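Local coordinates for TT1696 protein (Thermus thermophilus, PDB 1UFB), which is of unknown function but belongs to the HEPN-domain family and may bind DNA, at residues D6-A11 / K118-V123; H13-A18 / D114-I119. All blocks are in the same frame, centred on the assembly; numbering follows the deposited sequence.

Interaction 1: residues D6-A11 / K118-V123; sequences DWLEQA and KILAFV
Leu8 and Leu120 reach each other through matching, unusual first torsions: chi1 is -107° in Leu8 and -110° in Leu120, values well off the staggered positions, which swing both isobutyl groups off the flanks of their helices and into the space between them. In this all-helical HEPN domain the contact packs helix 4-24 against helix 106-126 in antiparallel fashion, with short-segment axes 11.4 Å apart at closest approach and N-to-C directions 156° apart. The Leu8 side chain runs antiparallel alongside those of Leu120 and Val123, meeting the leucine methyl to methyl. Leu8 CD1 lies 3.5 Å from Leu120 CD1, a short methyl-methyl distance, which suggests tight packing. Ala11, one turn on from Leu8, turns its methyl toward the partner helix and sits against both branches of Leu120, with Ala11 CB 4.0 Å from Leu120 CD1. The small alanine coincides with the nearest backbone approach, its CA being 7.5 Å from Leu120 CA. No hydrogen bond crosses between the segments; all four touching residues are buried and the interface is wholly apolar. Around it, Ala41 and Leu42 of helix 27-48 pack on Leu120 and Val123 respectively, adding a third helix to the core, while Leu127 at the C terminus touches Leu8. Polar Gln10 serves another interface, its OE1 accepting a hydrogen bond from Ala101 N of the second subunit. Val123 completes the layer: its CG1 lies beside both methyls of Leu8, 3.8 Å from Leu8 CD2 and 4.0 Å from Leu8 CD1.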
loop_
_atom_site.group_PDB
_atom_site.type_symbol
_atom_site.label_atom_id
_atom_site.label_comp_id
_atom_site.label_asym_id
_atom_site.label_seq_id
_atom_site.Cartn_x
_atom_site.Cartn_y
_atom_site.Cartn_z
ATOM N N ASP A 6 3.660 10.209 -16.145
ATOM C CA ASP A 6 3.267 10.360 -14.742
ATOM C C ASP A 6 3.283 8.972 -14.022
ATOM O O ASP A 6 3.723 8.856 -12.857
ATOM C CB ASP A 6 1.850 10.967 -14.661
ATOM C CG ASP A 6 1.813 12.432 -15.085
ATOM O OD1 ASP A 6 2.874 13.094 -15.095
ATOM O OD2 ASP A 6 0.738 12.940 -15.385
ATOM N N TRP A 7 2.777 7.948 -14.703
ATOM C CA TRP A 7 2.751 6.599 -14.113
ATOM C C TRP A 7 4.143 6.004 -14.043
ATOM O O TRP A 7 4.496 5.286 -13.088
ATOM C CB TRP A 7 1.801 5.681 -14.906
ATOM C CG TRP A 7 0.357 5.997 -14.625
ATOM C CD1 TRP A 7 -0.378 7.022 -15.147
ATOM C CD2 TRP A 7 -0.501 5.320 -13.698
ATOM N NE1 TRP A 7 -1.648 7.036 -14.598
ATOM C CE2 TRP A 7 -1.751 5.996 -13.710
ATOM C CE3 TRP A 7 -0.337 4.216 -12.862
ATOM C CZ2 TRP A 7 -2.845 5.590 -12.908
ATOM C CZ3 TRP A 7 -1.412 3.819 -12.066
ATOM C CH2 TRP A 7 -2.648 4.509 -12.103
ATOM N N LEU A 8 4.980 6.340 -15.025
ATOM C CA LEU A 8 6.340 5.817 -14.957
ATOM C C LEU A 8 7.056 6.466 -13.816
ATOM O O LEU A 8 7.877 5.840 -13.140
ATOM C CB LEU A 8 7.109 6.112 -16.263
ATOM C CG LEU A 8 7.269 4.855 -17.076
ATOM C CD1 LEU A 8 8.222 3.863 -16.326
ATOM C CD2 LEU A 8 5.876 4.250 -17.318
ATOM N N GLU A 9 6.788 7.762 -13.658
ATOM C CA GLU A 9 7.384 8.559 -12.593
ATOM C C GLU A 9 6.960 7.927 -11.244
ATOM O O GLU A 9 7.773 7.751 -10.355
ATOM C CB GLU A 9 6.840 9.991 -12.691
ATOM C CG GLU A 9 7.828 11.139 -12.711
ATOM C CD GLU A 9 7.160 12.489 -13.165
ATOM O OE1 GLU A 9 6.669 12.585 -14.332
ATOM O OE2 GLU A 9 7.119 13.451 -12.337
ATOM N N GLN A 10 5.674 7.602 -11.113
ATOM C CA GLN A 10 5.159 6.961 -9.882
ATOM C C GLN A 10 5.832 5.613 -9.666
ATOM O O GLN A 10 6.171 5.257 -8.537
ATOM C CB GLN A 10 3.659 6.727 -10.019
ATOM C CG GLN A 10 3.005 6.213 -8.706
ATOM C CD GLN A 10 3.201 7.183 -7.537
ATOM O OE1 GLN A 10 3.032 8.407 -7.686
ATOM N NE2 GLN A 10 3.526 6.637 -6.342
ATOM N N ALA A 11 5.986 4.838 -10.754
ATOM C CA ALA A 11 6.603 3.500 -10.642
ATOM C C ALA A 11 8.020 3.634 -10.107
ATOM O O ALA A 11 8.431 2.882 -9.196
ATOM C CB ALA A 11 6.632 2.825 -12.064
ATOM N N LYS A 118 13.165 -5.404 -13.351
ATOM C CA LYS A 118 13.027 -6.032 -14.697
ATOM C C LYS A 118 11.768 -5.540 -15.404
ATOM O O LYS A 118 11.762 -5.240 -16.633
ATOM C CB LYS A 118 12.899 -7.550 -14.570
ATOM C CG LYS A 118 14.094 -8.256 -14.066
ATOM C CD LYS A 118 13.836 -9.743 -14.239
ATOM C CE LYS A 118 14.857 -10.576 -13.458
ATOM N NZ LYS A 118 14.559 -12.070 -13.666
ATOM N N ILE A 119 10.679 -5.431 -14.635
ATOM C CA ILE A 119 9.423 -4.955 -15.216
ATOM C C ILE A 119 9.558 -3.507 -15.681
ATOM O O ILE A 119 9.154 -3.159 -16.814
ATOM C CB ILE A 119 8.257 -5.058 -14.208
ATOM C CG1 ILE A 119 8.028 -6.538 -13.813
ATOM C CG2 ILE A 119 6.979 -4.419 -14.809
ATOM C CD1 ILE A 119 7.335 -7.405 -14.842
ATOM N N LEU A 120 10.120 -2.660 -14.814
ATOM C CA LEU A 120 10.329 -1.247 -15.122
ATOM C C LEU A 120 11.197 -1.082 -16.366
ATOM O O LEU A 120 10.897 -0.232 -17.245
ATOM C CB LEU A 120 11.081 -0.557 -13.971
ATOM C CG LEU A 120 10.169 0.410 -13.236
ATOM C CD1 LEU A 120 9.769 1.554 -14.231
ATOM C CD2 LEU A 120 8.932 -0.428 -12.727
ATOM N N ALA A 121 12.236 -1.897 -16.446
ATOM C CA ALA A 121 13.209 -1.756 -17.594
ATOM C C ALA A 121 12.537 -2.166 -18.900
ATOM O O ALA A 121 12.732 -1.535 -19.925
ATOM C CB ALA A 121 14.477 -2.601 -17.321
ATOM N N PHE A 122 11.739 -3.217 -18.844
ATOM C CA PHE A 122 10.968 -3.708 -20.009
ATOM C C PHE A 122 10.026 -2.555 -20.414
ATOM O O PHE A 122 9.958 -2.144 -21.586
ATOM C CB PHE A 122 10.199 -4.979 -19.581
ATOM C CG PHE A 122 9.040 -5.363 -20.476
ATOM C CD1 PHE A 122 9.241 -6.083 -21.652
ATOM C CD2 PHE A 122 7.725 -5.002 -20.119
ATOM C CE1 PHE A 122 8.155 -6.428 -22.464
ATOM C CE2 PHE A 122 6.630 -5.347 -20.932
ATOM C CZ PHE A 122 6.847 -6.057 -22.103
ATOM N N VAL A 123 9.308 -1.990 -19.450
ATOM C CA VAL A 123 8.420 -0.893 -19.786
ATOM C C VAL A 123 9.182 0.322 -20.383
ATOM O O VAL A 123 8.734 0.949 -21.366
ATOM C CB VAL A 123 7.618 -0.439 -18.523
ATOM C CG1 VAL A 123 6.977 0.926 -18.795
ATOM C CG2 VAL A 123 6.514 -1.495 -18.203
#

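Interaction 2: residues H13-A18 / D114-I119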
loop_
_atom_site.group_PDB
_atom_site.type_symbol
_atom_site.label_atom_id
_atom_site.label_comp_id
_atom_site.label_asym_id
_atom_site.label_seq_id
_atom_site.Cartn_x
_atom_site.Cartn_y
_atom_site.Cartn_z
ATOM N N HIS A 13 9.202 6.142 -8.415
ATOM C CA HIS A 13 9.111 6.575 -6.990
ATOM C C HIS A 13 8.805 5.385 -6.050
ATOM O O HIS A 13 9.341 5.259 -4.929
ATOM C CB HIS A 13 8.008 7.662 -6.803
ATOM C CG HIS A 13 7.852 8.116 -5.370
ATOM N ND1 HIS A 13 6.929 7.560 -4.499
ATOM C CD2 HIS A 13 8.591 8.979 -4.618
ATOM C CE1 HIS A 13 7.110 8.050 -3.282
ATOM N NE2 HIS A 13 8.110 8.912 -3.323
ATOM N N ASN A 14 7.862 4.544 -6.482
ATOM C CA ASN A 14 7.511 3.356 -5.694
ATOM C C ASN A 14 8.751 2.468 -5.548
ATOM O O ASN A 14 8.970 1.910 -4.465
ATOM C CB ASN A 14 6.389 2.512 -6.429
ATOM C CG ASN A 14 5.012 3.200 -6.433
ATOM O OD1 ASN A 14 4.088 2.762 -7.175
ATOM N ND2 ASN A 14 4.835 4.229 -5.593
ATOM N N LEU A 15 9.543 2.305 -6.623
ATOM C CA LEU A 15 10.741 1.442 -6.529
ATOM C C LEU A 15 11.745 2.124 -5.571
ATOM O O LEU A 15 12.377 1.453 -4.777
ATOM C CB LEU A 15 11.368 1.185 -7.915
ATOM C CG LEU A 15 12.404 0.026 -7.919
ATOM C CD1 LEU A 15 11.819 -1.288 -7.387
ATOM C CD2 LEU A 15 12.893 -0.222 -9.376
ATOM N N ARG A 16 11.865 3.446 -5.621
ATOM C CA ARG A 16 12.767 4.119 -4.632
ATOM C C ARG A 16 12.230 3.972 -3.217
ATOM O O ARG A 16 13.015 3.852 -2.233
ATOM C CB ARG A 16 13.007 5.623 -4.959
ATOM C CG ARG A 16 13.779 5.764 -6.313
ATOM C CD ARG A 16 14.175 7.209 -6.601
ATOM N NE ARG A 16 13.037 8.066 -6.843
ATOM C CZ ARG A 16 12.630 8.399 -8.054
ATOM N NH1 ARG A 16 13.297 7.915 -9.112
ATOM N NH2 ARG A 16 11.575 9.207 -8.195
ATOM N N HIS A 17 10.912 4.004 -3.079
ATOM C CA HIS A 17 10.347 3.799 -1.733
ATOM C C HIS A 17 10.676 2.333 -1.277
ATOM O O HIS A 17 10.928 2.100 -0.075
ATOM C CB HIS A 17 8.806 3.950 -1.664
ATOM C CG HIS A 17 8.274 3.730 -0.269
ATOM N ND1 HIS A 17 8.541 4.602 0.771
ATOM C CD2 HIS A 17 7.521 2.742 0.257
ATOM C CE1 HIS A 17 7.956 4.160 1.873
ATOM N NE2 HIS A 17 7.327 3.040 1.591
ATOM N N ALA A 18 10.595 1.356 -2.185
ATOM C CA ALA A 18 10.906 -0.037 -1.783
ATOM C C ALA A 18 12.403 -0.143 -1.395
ATOM O O ALA A 18 12.758 -0.865 -0.473
ATOM C CB ALA A 18 10.534 -1.102 -2.953
ATOM N N ASP A 114 14.487 -6.706 -7.467
ATOM C CA ASP A 114 15.075 -7.163 -8.721
ATOM C C ASP A 114 14.004 -7.416 -9.773
ATOM O O ASP A 114 14.157 -7.036 -10.965
ATOM C CB ASP A 114 15.829 -8.495 -8.514
ATOM C CG ASP A 114 17.133 -8.329 -7.737
ATOM O OD1 ASP A 114 17.643 -7.192 -7.633
ATOM O OD2 ASP A 114 17.640 -9.353 -7.242
ATOM N N LEU A 115 12.936 -8.084 -9.351
ATOM C CA LEU A 115 11.844 -8.431 -10.274
ATOM C C LEU A 115 11.109 -7.164 -10.758
ATOM O O LEU A 115 10.764 -7.036 -11.938
ATOM C CB LEU A 115 10.871 -9.437 -9.580
ATOM C CG LEU A 115 11.525 -10.777 -9.165
ATOM C CD1 LEU A 115 10.497 -11.685 -8.452
ATOM C CD2 LEU A 115 12.051 -11.470 -10.428
ATOM N N ALA A 116 10.883 -6.234 -9.851
ATOM C CA ALA A 116 10.211 -5.008 -10.233
ATOM C C ALA A 116 11.087 -4.210 -11.184
ATOM O O ALA A 116 10.578 -3.609 -12.177
ATOM C CB ALA A 116 9.854 -4.161 -8.989
ATOM N N GLN A 117 12.398 -4.214 -10.922
ATOM C CA GLN A 117 13.302 -3.487 -11.836
ATOM C C GLN A 117 13.246 -4.084 -13.250
ATOM O O GLN A 117 13.265 -3.358 -14.259
ATOM C CB GLN A 117 14.753 -3.512 -11.274
ATOM C CG GLN A 117 15.732 -2.991 -12.235
ATOM C CD GLN A 117 15.386 -1.559 -12.683
ATOM O OE1 GLN A 117 14.864 -0.744 -11.909
ATOM N NE2 GLN A 117 15.699 -1.254 -13.928
ATOM N N LYS A 118 13.165 -5.404 -13.351
ATOM C CA LYS A 118 13.027 -6.032 -14.697
ATOM C C LYS A 118 11.768 -5.540 -15.404
ATOM O O LYS A 118 11.762 -5.240 -16.633
ATOM C CB LYS A 118 12.899 -7.550 -14.570
ATOM C CG LYS A 118 14.094 -8.256 -14.066
ATOM C CD LYS A 118 13.836 -9.743 -14.239
ATOM C CE LYS A 118 14.857 -10.576 -13.458
ATOM N NZ LYS A 118 14.559 -12.070 -13.666
ATOM N N ILE A 119 10.679 -5.431 -14.635
ATOM C CA ILE A 119 9.423 -4.955 -15.216
ATOM C C ILE A 119 9.558 -3.507 -15.681
ATOM O O ILE A 119 9.154 -3.159 -16.814
ATOM C CB ILE A 119 8.257 -5.058 -14.208
ATOM C CG1 ILE A 119 8.028 -6.538 -13.813
ATOM C CG2 ILE A 119 6.979 -4.419 -14.809
ATOM C CD1 ILE A 119 7.335 -7.405 -14.842
#
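Leu15 and Ala116 mark the nearest backbone approach of two helical segments, their CA atoms 7.5 Å apart, and both direct their CB atoms toward the opposite helix. Leu15 does the reaching. A chi1 of -166° sets its CG opposite the backbone N and sends the side chain across the gap, where it divides its two methyls between neighbouring residues of the 114-119 turn. The CD1 branch rests on the alanine methyl, Leu15 CD1 lying 3.8 Å from Ala116 CB, an ordinary apolar contact. The CD2 branch lies instead against Gln117, whose amide oxygen OE1 is 3.3 Å from Leu15 CD2; this is a close carbon-oxygen approach without a hydrogen bond. Gln117 gets there by a bend at chi2 (57°), which folds the amide back from the extended course of the chain, and the Gln117 side chain lies roughly perpendicular to that of Leu15. These helices, 4-24 and 106-126, belong to the helical bundle of the HEPN domain, and the packing here is only partly buried: Ala116 lies inside, whereas Gln117 is at the solvent-facing border. Leu113, on the same helix as Ala116, also touches Leu15 and Ala18, continuing the apolar seam. Another side of helix 4-24 faces the second subunit, where His17 ND1 is hydrogen-bonded to Asp26 OD2 and His17 NE2 to its counterpart His17 NE2, both partners in the other chain. Between the 13-18 and 114-119 segments themselves no hydrogen bond forms, and Leu15 CD2 also approaches the helix backbone, 4.1 Å from Gln117 CA.

From the N terminus, helix 4-24 supplies 6-11 to interaction 1 and then 13-18 to interaction 2; the chain passes through helices 27-48, 58-63 and 73-83 before helix 106-126 returns alongside it. Because the pairing is antiparallel, 13-18 meets the earlier 114-119 and 6-11 the later 118-123. The loop closed by interaction 2 therefore nests within that of interaction 1, apart from the shared Lys118 and Ile119. Their centres lie about 8 Å apart along one interhelical seam. Together they tie the first helix to the last, and in both contacts helix 4-24 also reaches the second subunit, so the seam backs onto the dimer interface.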